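Long-range contacts in N-acetylmuramoyl-L-alanine amidase (Mycobacteroides abscessus, PDB 7AGL), which probably hydrolyses the amide bond between N-acetylmuramic acid and L-alanine in peptidoglycan, as a zinc-dependent amidase of the bacterial cell wall: residues A[7-12]-A[98-103]; A[30-35]-A[122-127]; A[115-120]-A[150-155]. All coordinates share one frame; numbering follows the deposited sequence.

Contact 1: A[7-12]-A[98-103]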
loop_
_atom_site.group_PDB
_atom_site.type_symbol
_atom_site.label_atom_id
_atom_site.label_comp_id
_atom_site.label_asym_id
_atom_site.label_seq_id
_atom_site.Cartn_x
_atom_site.Cartn_y
_atom_site.Cartn_z
ATOM N N GLY A 7 19.244 -3.809 -9.244
ATOM C CA GLY A 7 18.806 -3.663 -10.616
ATOM C C GLY A 7 17.340 -3.959 -10.852
ATOM O O GLY A 7 16.821 -3.630 -11.928
ATOM N N ARG A 8 16.651 -4.563 -9.885
ATOM C CA ARG A 8 15.207 -4.725 -10.007
ATOM C C ARG A 8 14.521 -3.367 -9.868
ATOM O O ARG A 8 15.096 -2.405 -9.350
ATOM C CB ARG A 8 14.684 -5.695 -8.942
ATOM C CG ARG A 8 15.318 -7.075 -8.998
ATOM C CD ARG A 8 14.952 -7.790 -10.279
ATOM N NE ARG A 8 14.116 -8.959 -10.020
ATOM C CZ ARG A 8 14.580 -10.140 -9.619
ATOM N NH1 ARG A 8 15.883 -10.318 -9.424
ATOM N NH2 ARG A 8 13.739 -11.145 -9.403
ATOM N N ILE A 9 13.276 -3.301 -10.335
ATOM C CA ILE A 9 12.487 -2.067 -10.362
ATOM C C ILE A 9 11.277 -2.227 -9.454
ATOM O O ILE A 9 10.476 -3.153 -9.645
ATOM C CB ILE A 9 12.024 -1.723 -11.792
ATOM C CG1 ILE A 9 13.227 -1.447 -12.693
ATOM C CG2 ILE A 9 11.084 -0.523 -11.765
ATOM C CD1 ILE A 9 12.922 -1.582 -14.152
ATOM N N VAL A 10 11.108 -1.301 -8.501
ATOM C CA VAL A 10 9.961 -1.311 -7.597
ATOM C C VAL A 10 9.289 0.060 -7.649
ATOM O O VAL A 10 9.976 1.090 -7.558
ATOM C CB VAL A 10 10.379 -1.661 -6.156
ATOM C CG1 VAL A 10 9.186 -1.552 -5.189
ATOM C CG2 VAL A 10 10.985 -3.073 -6.125
ATOM N N VAL A 11 7.949 0.076 -7.788
ATOM C CA VAL A 11 7.163 1.312 -7.699
ATOM C C VAL A 11 6.401 1.314 -6.378
ATOM O O VAL A 11 5.812 0.293 -5.973
ATOM C CB VAL A 11 6.188 1.502 -8.886
ATOM C CG1 VAL A 11 5.535 2.876 -8.819
ATOM C CG2 VAL A 11 6.914 1.335 -10.209
ATOM N N LEU A 12 6.416 2.465 -5.703
ATOM C CA LEU A 12 5.820 2.622 -4.379
ATOM C C LEU A 12 4.688 3.627 -4.453
ATOM O O LEU A 12 4.859 4.708 -5.030
ATOM C CB LEU A 12 6.869 3.106 -3.370
ATOM C CG LEU A 12 8.079 2.190 -3.182
ATOM C CD1 LEU A 12 9.144 2.875 -2.323
ATOM C CD2 LEU A 12 7.640 0.879 -2.540
ATOM N N ASN A 98 7.364 -0.767 -16.071
ATOM C CA ASN A 98 7.622 -2.203 -16.179
ATOM C C ASN A 98 8.229 -2.780 -14.894
ATOM O O ASN A 98 9.236 -3.502 -14.948
ATOM C CB ASN A 98 8.537 -2.481 -17.373
ATOM C CG ASN A 98 8.486 -3.927 -17.819
ATOM O OD1 ASN A 98 7.545 -4.652 -17.498
ATOM N ND2 ASN A 98 9.498 -4.354 -18.574
ATOM N N PRO A 99 7.636 -2.523 -13.731
ATOM C CA PRO A 99 8.280 -2.922 -12.476
ATOM C C PRO A 99 8.241 -4.425 -12.233
ATOM O O PRO A 99 7.364 -5.157 -12.702
ATOM C CB PRO A 99 7.457 -2.186 -11.417
ATOM C CG PRO A 99 6.086 -2.111 -12.018
ATOM C CD PRO A 99 6.322 -1.893 -13.492
ATOM N N ASP A 100 9.207 -4.870 -11.434
ATOM C CA ASP A 100 9.213 -6.244 -10.956
ATOM C C ASP A 100 8.232 -6.445 -9.807
ATOM O O ASP A 100 7.754 -7.568 -9.597
ATOM C CB ASP A 100 10.635 -6.616 -10.535
ATOM C CG ASP A 100 11.610 -6.559 -11.698
ATOM O OD1 ASP A 100 11.499 -7.416 -12.596
ATOM O OD2 ASP A 100 12.466 -5.651 -11.743
ATOM N N ALA A 101 7.927 -5.376 -9.065
ATOM C CA ALA A 101 7.004 -5.414 -7.930
ATOM C C ALA A 101 6.503 -4.002 -7.639
ATOM O O ALA A 101 7.229 -3.023 -7.836
ATOM C CB ALA A 101 7.655 -6.012 -6.675
ATOM N N VAL A 102 5.248 -3.914 -7.174
ATOM C CA VAL A 102 4.582 -2.665 -6.814
ATOM C C VAL A 102 3.999 -2.824 -5.423
ATOM O O VAL A 102 3.327 -3.820 -5.155
ATOM C CB VAL A 102 3.450 -2.313 -7.798
ATOM C CG1 VAL A 102 2.780 -0.987 -7.365
ATOM C CG2 VAL A 102 3.989 -2.246 -9.216
ATOM N N VAL A 103 4.223 -1.840 -4.548
ATOM C CA VAL A 103 3.656 -1.880 -3.199
ATOM C C VAL A 103 2.913 -0.589 -2.933
ATOM O O VAL A 103 3.507 0.497 -2.986
ATOM C CB VAL A 103 4.721 -2.099 -2.120
ATOM C CG1 VAL A 103 4.063 -2.003 -0.747
ATOM C CG2 VAL A 103 5.397 -3.455 -2.323
HETATM O O HOH W 1 15.239 -5.357 -13.475
#

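Contact 2: A[30-35]-A[122-127]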
loop_
_atom_site.group_PDB
_atom_site.type_symbol
_atom_site.label_atom_id
_atom_site.label_comp_id
_atom_site.label_asym_id
_atom_site.label_seq_id
_atom_site.Cartn_x
_atom_site.Cartn_y
_atom_site.Cartn_z
ATOM N N ASP A 30 -12.922 0.991 -12.948
ATOM C CA ASP A 30 -12.303 0.287 -11.827
ATOM C C ASP A 30 -11.613 -1.022 -12.218
ATOM O O ASP A 30 -11.132 -1.740 -11.335
ATOM C CB ASP A 30 -13.338 0.042 -10.718
ATOM C CG ASP A 30 -14.394 -1.006 -11.059
ATOM O OD1 ASP A 30 -14.341 -1.688 -12.114
ATOM O OD2 ASP A 30 -15.320 -1.145 -10.235
ATOM N N GLY A 31 -11.538 -1.347 -13.507
ATOM C CA GLY A 31 -10.886 -2.564 -13.947
ATOM C C GLY A 31 -11.704 -3.826 -13.804
ATOM O O GLY A 31 -11.220 -4.911 -14.165
ATOM N N ARG A 32 -12.932 -3.731 -13.309
ATOM C CA ARG A 32 -13.749 -4.914 -13.090
ATOM C C ARG A 32 -15.211 -4.580 -13.357
ATOM O O ARG A 32 -16.104 -4.897 -12.569
ATOM C CB ARG A 32 -13.522 -5.452 -11.674
ATOM C CG ARG A 32 -13.713 -6.938 -11.581
ATOM C CD ARG A 32 -13.609 -7.408 -10.151
ATOM N NE ARG A 32 -12.241 -7.431 -9.619
ATOM C CZ ARG A 32 -11.496 -8.533 -9.550
ATOM N NH1 ARG A 32 -11.977 -9.680 -10.030
ATOM N NH2 ARG A 32 -10.277 -8.496 -9.015
ATOM N N GLY A 33 -15.463 -3.907 -14.490
ATOM C CA GLY A 33 -16.818 -3.693 -14.962
ATOM C C GLY A 33 -17.543 -2.498 -14.382
ATOM O O GLY A 33 -18.670 -2.212 -14.816
ATOM N N GLY A 34 -16.942 -1.792 -13.424
ATOM C CA GLY A 34 -17.626 -0.695 -12.776
ATOM C C GLY A 34 -16.813 0.576 -12.777
ATOM O O GLY A 34 -15.809 0.681 -13.485
ATOM N N THR A 35 -17.250 1.553 -11.990
ATOM C CA THR A 35 -16.494 2.781 -11.788
ATOM C C THR A 35 -16.381 3.035 -10.293
ATOM O O THR A 35 -17.201 2.556 -9.505
ATOM C CB THR A 35 -17.143 4.003 -12.483
ATOM O OG1 THR A 35 -18.443 4.253 -11.931
ATOM C CG2 THR A 35 -17.284 3.769 -13.981
ATOM N N SER A 122 -5.492 -8.843 -5.399
ATOM C CA SER A 122 -6.604 -9.031 -6.321
ATOM C C SER A 122 -7.134 -10.459 -6.268
ATOM O O SER A 122 -6.390 -11.430 -6.453
ATOM C CB SER A 122 -6.169 -8.683 -7.747
ATOM O OG SER A 122 -7.256 -8.860 -8.645
ATOM N N ASN A 123 -8.441 -10.587 -6.026
ATOM C CA ASN A 123 -9.087 -11.898 -6.038
ATOM C C ASN A 123 -10.559 -11.740 -6.403
ATOM O O ASN A 123 -11.249 -10.915 -5.784
ATOM C CB ASN A 123 -8.957 -12.593 -4.682
ATOM C CG ASN A 123 -9.232 -14.081 -4.759
ATOM O OD1 ASN A 123 -8.927 -14.739 -5.759
ATOM N ND2 ASN A 123 -9.807 -14.629 -3.692
ATOM N N PRO A 124 -11.060 -12.475 -7.413
ATOM C CA PRO A 124 -10.297 -13.351 -8.310
ATOM C C PRO A 124 -9.441 -12.530 -9.270
ATOM O O PRO A 124 -9.777 -11.379 -9.534
ATOM C CB PRO A 124 -11.390 -14.127 -9.061
ATOM C CG PRO A 124 -12.539 -13.209 -9.070
ATOM C CD PRO A 124 -12.489 -12.440 -7.774
ATOM N N PRO A 125 -8.341 -13.100 -9.753
ATOM C CA PRO A 125 -7.462 -12.354 -10.664
ATOM C C PRO A 125 -8.166 -12.039 -11.979
ATOM O O PRO A 125 -8.953 -12.840 -12.488
ATOM C CB PRO A 125 -6.282 -13.311 -10.881
ATOM C CG PRO A 125 -6.782 -14.662 -10.467
ATOM C CD PRO A 125 -7.792 -14.420 -9.395
ATOM N N VAL A 126 -7.871 -10.861 -12.544
ATOM C CA VAL A 126 -8.405 -10.532 -13.872
ATOM C C VAL A 126 -7.395 -10.748 -14.996
ATOM O O VAL A 126 -7.769 -10.615 -16.173
ATOM C CB VAL A 126 -8.948 -9.086 -13.947
ATOM C CG1 VAL A 126 -10.020 -8.852 -12.890
ATOM C CG2 VAL A 126 -7.836 -8.101 -13.787
ATOM N N ASN A 127 -6.136 -11.058 -14.682
ATOM C CA ASN A 127 -5.160 -11.465 -15.689
ATOM C C ASN A 127 -4.203 -12.469 -15.051
ATOM O O ASN A 127 -4.317 -12.790 -13.865
ATOM C CB ASN A 127 -4.423 -10.259 -16.266
ATOM C CG ASN A 127 -3.697 -9.459 -15.200
ATOM O OD1 ASN A 127 -3.175 -10.021 -14.218
ATOM N ND2 ASN A 127 -3.673 -8.136 -15.371
#

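Contact 3: A[115-120]-A[150-155]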
loop_
_atom_site.group_PDB
_atom_site.type_symbol
_atom_site.label_atom_id
_atom_site.label_comp_id
_atom_site.label_asym_id
_atom_site.label_seq_id
_atom_site.Cartn_x
_atom_site.Cartn_y
_atom_site.Cartn_z
ATOM N N HIS A 115 -6.431 -4.050 15.657
ATOM C CA HIS A 115 -5.110 -3.558 15.296
ATOM C C HIS A 115 -4.392 -4.584 14.437
ATOM O O HIS A 115 -4.781 -5.747 14.365
ATOM C CB HIS A 115 -4.276 -3.207 16.544
ATOM C CG HIS A 115 -4.024 -4.373 17.451
ATOM N ND1 HIS A 115 -2.819 -5.040 17.497
ATOM C CD2 HIS A 115 -4.828 -4.987 18.351
ATOM C CE1 HIS A 115 -2.886 -6.010 18.394
ATOM N NE2 HIS A 115 -4.098 -6.004 18.922
ATOM N N GLY A 116 -3.301 -4.145 13.825
ATOM C CA GLY A 116 -2.454 -5.003 13.021
ATOM C C GLY A 116 -2.629 -4.721 11.539
ATOM O O GLY A 116 -3.426 -3.872 11.127
ATOM N N PHE A 117 -1.872 -5.479 10.733
ATOM C CA PHE A 117 -1.762 -5.233 9.291
ATOM C C PHE A 117 -2.614 -6.204 8.470
ATOM O O PHE A 117 -2.881 -7.335 8.880
ATOM C CB PHE A 117 -0.295 -5.353 8.839
ATOM C CG PHE A 117 0.232 -6.781 8.833
ATOM C CD1 PHE A 117 0.007 -7.619 7.744
ATOM C CD2 PHE A 117 0.942 -7.294 9.929
ATOM C CE1 PHE A 117 0.457 -8.946 7.740
ATOM C CE2 PHE A 117 1.409 -8.613 9.929
ATOM C CZ PHE A 117 1.172 -9.439 8.823
ATOM N N HIS A 118 -2.986 -5.778 7.256
ATOM C CA HIS A 118 -3.460 -6.779 6.302
ATOM C C HIS A 118 -2.977 -6.450 4.897
ATOM O O HIS A 118 -2.905 -5.282 4.500
ATOM C CB HIS A 118 -5.006 -7.000 6.360
ATOM C CG HIS A 118 -5.862 -5.809 6.032
ATOM N ND1 HIS A 118 -6.039 -4.752 6.897
ATOM C CD2 HIS A 118 -6.696 -5.579 4.986
ATOM C CE1 HIS A 118 -6.890 -3.888 6.371
ATOM N NE2 HIS A 118 -7.312 -4.370 5.217
ATOM N N VAL A 119 -2.615 -7.509 4.172
ATOM C CA VAL A 119 -2.069 -7.441 2.824
ATOM C C VAL A 119 -3.207 -7.751 1.863
ATOM O O VAL A 119 -3.718 -8.879 1.835
ATOM C CB VAL A 119 -0.908 -8.431 2.647
ATOM C CG1 VAL A 119 -0.351 -8.356 1.209
ATOM C CG2 VAL A 119 0.197 -8.175 3.699
ATOM N N ASN A 120 -3.620 -6.737 1.094
ATOM C CA ASN A 120 -4.708 -6.865 0.139
ATOM C C ASN A 120 -4.156 -7.229 -1.228
ATOM O O ASN A 120 -3.122 -6.702 -1.651
ATOM C CB ASN A 120 -5.492 -5.549 0.025
ATOM C CG ASN A 120 -6.098 -5.126 1.345
ATOM O OD1 ASN A 120 -7.234 -5.485 1.651
ATOM N ND2 ASN A 120 -5.321 -4.405 2.162
ATOM N N LEU A 150 5.274 -7.625 13.503
ATOM C CA LEU A 150 3.974 -6.997 13.304
ATOM C C LEU A 150 2.853 -8.023 13.485
ATOM O O LEU A 150 3.033 -9.225 13.282
ATOM C CB LEU A 150 3.902 -6.360 11.914
ATOM C CG LEU A 150 4.987 -5.303 11.672
ATOM C CD1 LEU A 150 4.821 -4.668 10.319
ATOM C CD2 LEU A 150 5.013 -4.244 12.797
ATOM N N THR A 151 1.694 -7.537 13.899
ATOM C CA THR A 151 0.547 -8.381 14.217
ATOM C C THR A 151 -0.396 -8.437 13.030
ATOM O O THR A 151 -0.806 -7.379 12.540
ATOM C CB THR A 151 -0.205 -7.820 15.421
ATOM O OG1 THR A 151 0.671 -7.741 16.545
ATOM C CG2 THR A 151 -1.399 -8.693 15.778
ATOM N N PRO A 152 -0.794 -9.608 12.542
ATOM C CA PRO A 152 -1.843 -9.637 11.515
ATOM C C PRO A 152 -3.135 -9.064 12.067
ATOM O O PRO A 152 -3.494 -9.308 13.222
ATOM C CB PRO A 152 -1.978 -11.128 11.180
ATOM C CG PRO A 152 -0.651 -11.701 11.558
ATOM C CD PRO A 152 -0.261 -10.954 12.809
ATOM N N ALA A 153 -3.825 -8.293 11.225
ATOM C CA ALA A 153 -5.020 -7.567 11.642
ATOM C C ALA A 153 -5.971 -8.457 12.429
ATOM O O ALA A 153 -6.306 -9.570 12.007
ATOM C CB ALA A 153 -5.747 -6.994 10.418
ATOM N N THR A 154 -6.409 -7.954 13.572
ATOM C CA THR A 154 -7.323 -8.722 14.410
ATOM C C THR A 154 -8.779 -8.523 14.015
ATOM O O THR A 154 -9.656 -9.181 14.581
ATOM C CB THR A 154 -7.145 -8.361 15.890
ATOM O OG1 THR A 154 -7.502 -6.988 16.114
ATOM C CG2 THR A 154 -5.710 -8.603 16.341
ATOM N N TYR A 155 -9.057 -7.662 13.038
ATOM C CA TYR A 155 -10.420 -7.219 12.814
ATOM C C TYR A 155 -10.866 -7.345 11.366
ATOM O O TYR A 155 -12.033 -7.043 11.068
ATOM C CB TYR A 155 -10.575 -5.758 13.289
ATOM C CG TYR A 155 -9.740 -4.802 12.480
ATOM C CD1 TYR A 155 -8.391 -4.593 12.779
ATOM C CD2 TYR A 155 -10.299 -4.117 11.403
ATOM C CE1 TYR A 155 -7.617 -3.724 11.999
ATOM C CE2 TYR A 155 -9.542 -3.252 10.638
ATOM C CZ TYR A 155 -8.210 -3.060 10.936
ATOM O OH TYR A 155 -7.472 -2.208 10.157
HETATM O O HOH W 2 -5.120 -3.345 9.107
#

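Contact 1: A[7-12]-A[98-103]
The carboxylate of D100 lies at the edge of the R8 guanidinium, close to its plane, and the two groups are turned 76° against each other. The salt bridge is long, with R8 NE 4.0 Å from D100 OD1. The other oxygen has a closer partner: I9 N donates to D100 OD2 at 2.9 Å, on the anti lone pair and nearly straight (163°). Water 1 donates to the same OD2 and to G7 O. I9 O in turn accepts from D100 N at 2.8 Å and more weakly from A101 N. Beyond this, strands 9-14 and 101-108 run parallel as neighbours in the mixed sheet of the zinc amidase fold. V11 N donates to A101 O (3.2 Å) and V11 O accepts from V103 N (3.0 Å). One sheet face carries V10, L12, A101 and V103; V10 and L12 touch helix 51-68, and V10 and V103 touch helix 197-215. The other carries V11 and V102, which touch E94 of helix 87-96. There V11 CG2, anti to the carbonyl carbon, packs on P99 CB at 3.8 Å. The I9 side chain crosses the same proline at about a right angle, CG2 nearest.

Contact 2: A[30-35]-A[122-127]
R32 reaches across to P124 with its guanidinium end, from a turn that begins two residues earlier. D30 OD1 accepts from R32 N at 2.8 Å and from G34 N at 2.9 Å. The two donors come from opposite faces of the carboxylate plane. The first bond makes an Asx turn, and D30 N also bonds to G34 O. D30 therefore fixes the shape of the link between strands 27-29 and 35-37. D30 O is bonded to N171 of helix 168-171. G31 follows; its positive phi turns the chain toward R32, and its O lies loosely near V126 CG1. The R32 side chain leaves with CG anti to the backbone N (chi1 -150°), runs straight through chi2 and bends at chi3. This small two-stranded hairpin lies apart from the main sheet, and R32 ties its turn to the loop between strand 118-122 and helix 132-147. The grip is end-on: NH1 and NH2 of R32 both donate to P124 O, at 2.8 Å and 3.0 Å. That oxygen lies within 1° of the guanidinium plane, while the two nitrogens reach it from opposite sides of its own carbonyl plane. V126 CG1 lies over one face of the guanidinium, 3.5 Å above the plane and toward its rim. R32 NH2 also bonds to N171 OD1, limiting its rotation. S122 OG lies near the guanidinium edge, 3.1 Å from R32 NH2, and is hydrogen-bonded to Q130. The peptide bond before P124 is cis. Q130 OE1 also accepts from V126 N.

Contact 3: A[115-120]-A[150-155]
F117 meets the 150-155 loop through both its backbone and its ring. F117 N donates to T151 O at 2.8 Å, almost in line with the carbonyl. F117 O accepts from A153 N at 2.7 Å, here with the donor tilted 33° from the carbonyl plane. The pair forms a single bridge between F117 and P152. With CG between the backbone N and the carbonyl carbon (chi1 72°), the F117 ring lies alongside P152, the two side chains pointing the same way. P152 CA sits over one face of this ring in a CH-pi contact, 4.0 Å from the centroid. L150 CB touches F117 CD2 at 3.7 Å. R142 and L145 of helix 132-147 also touch the ring.

A second pair of bonds holds H115 to T154. T154 N donates to H115 O at 2.9 Å, and H115 N donates to T154 OG1 at 3.2 Å and nearly straight (164°). The methyl T154 CG2 lies over one face of the H115 imidazole, toward its rim, in another CH-pi contact. Between the two pairs, G116 CA lies close against T151 O, at positive phi.

Farther out, water 2 joins the segments. It donates to G116 O and Y155 OH, and it lies 2.8 Å from H118 ND1 at the edge of that ring. Y155 OH is also hydrogen-bonded to D108, which helps to place the tyrosine. G116 N is held by D190 of helix 188-195. Strand 118-122 pairs here with strand 177-184. The H118 side chain touches E181 and lies about 9 Å from the bound zinc. A loop bridged in this way to the residues leading into strand 118-122 is part of the zinc amidase fold, near the metal site of H16, E51 and H106.

How the contacts relate
Contacts 1 and 3 reach the same mixed sheet, on opposite sides of the chain's centre, with their centres 24 Å apart. Contact 1 joins neighbouring strands 9-14 and 101-108. Contact 3 lies at strand 118-122, with strand 177-184 between it and strand 101-108. Contact 2 lies on the surface, about 21 Å from contact 1 and 23 Å from contact 3, centre to centre. Its 122-127 segment starts on the last residue of strand 118-122 and so adjoins contact 3 in sequence. Along the chain, contact 1 closes before contact 3 opens, while contact 2 crosses both. Strand 9-14 leads to H16 just beyond its end and strand 101-108 carries H106, so contact 1 joins strands that bring two ligands to the zinc.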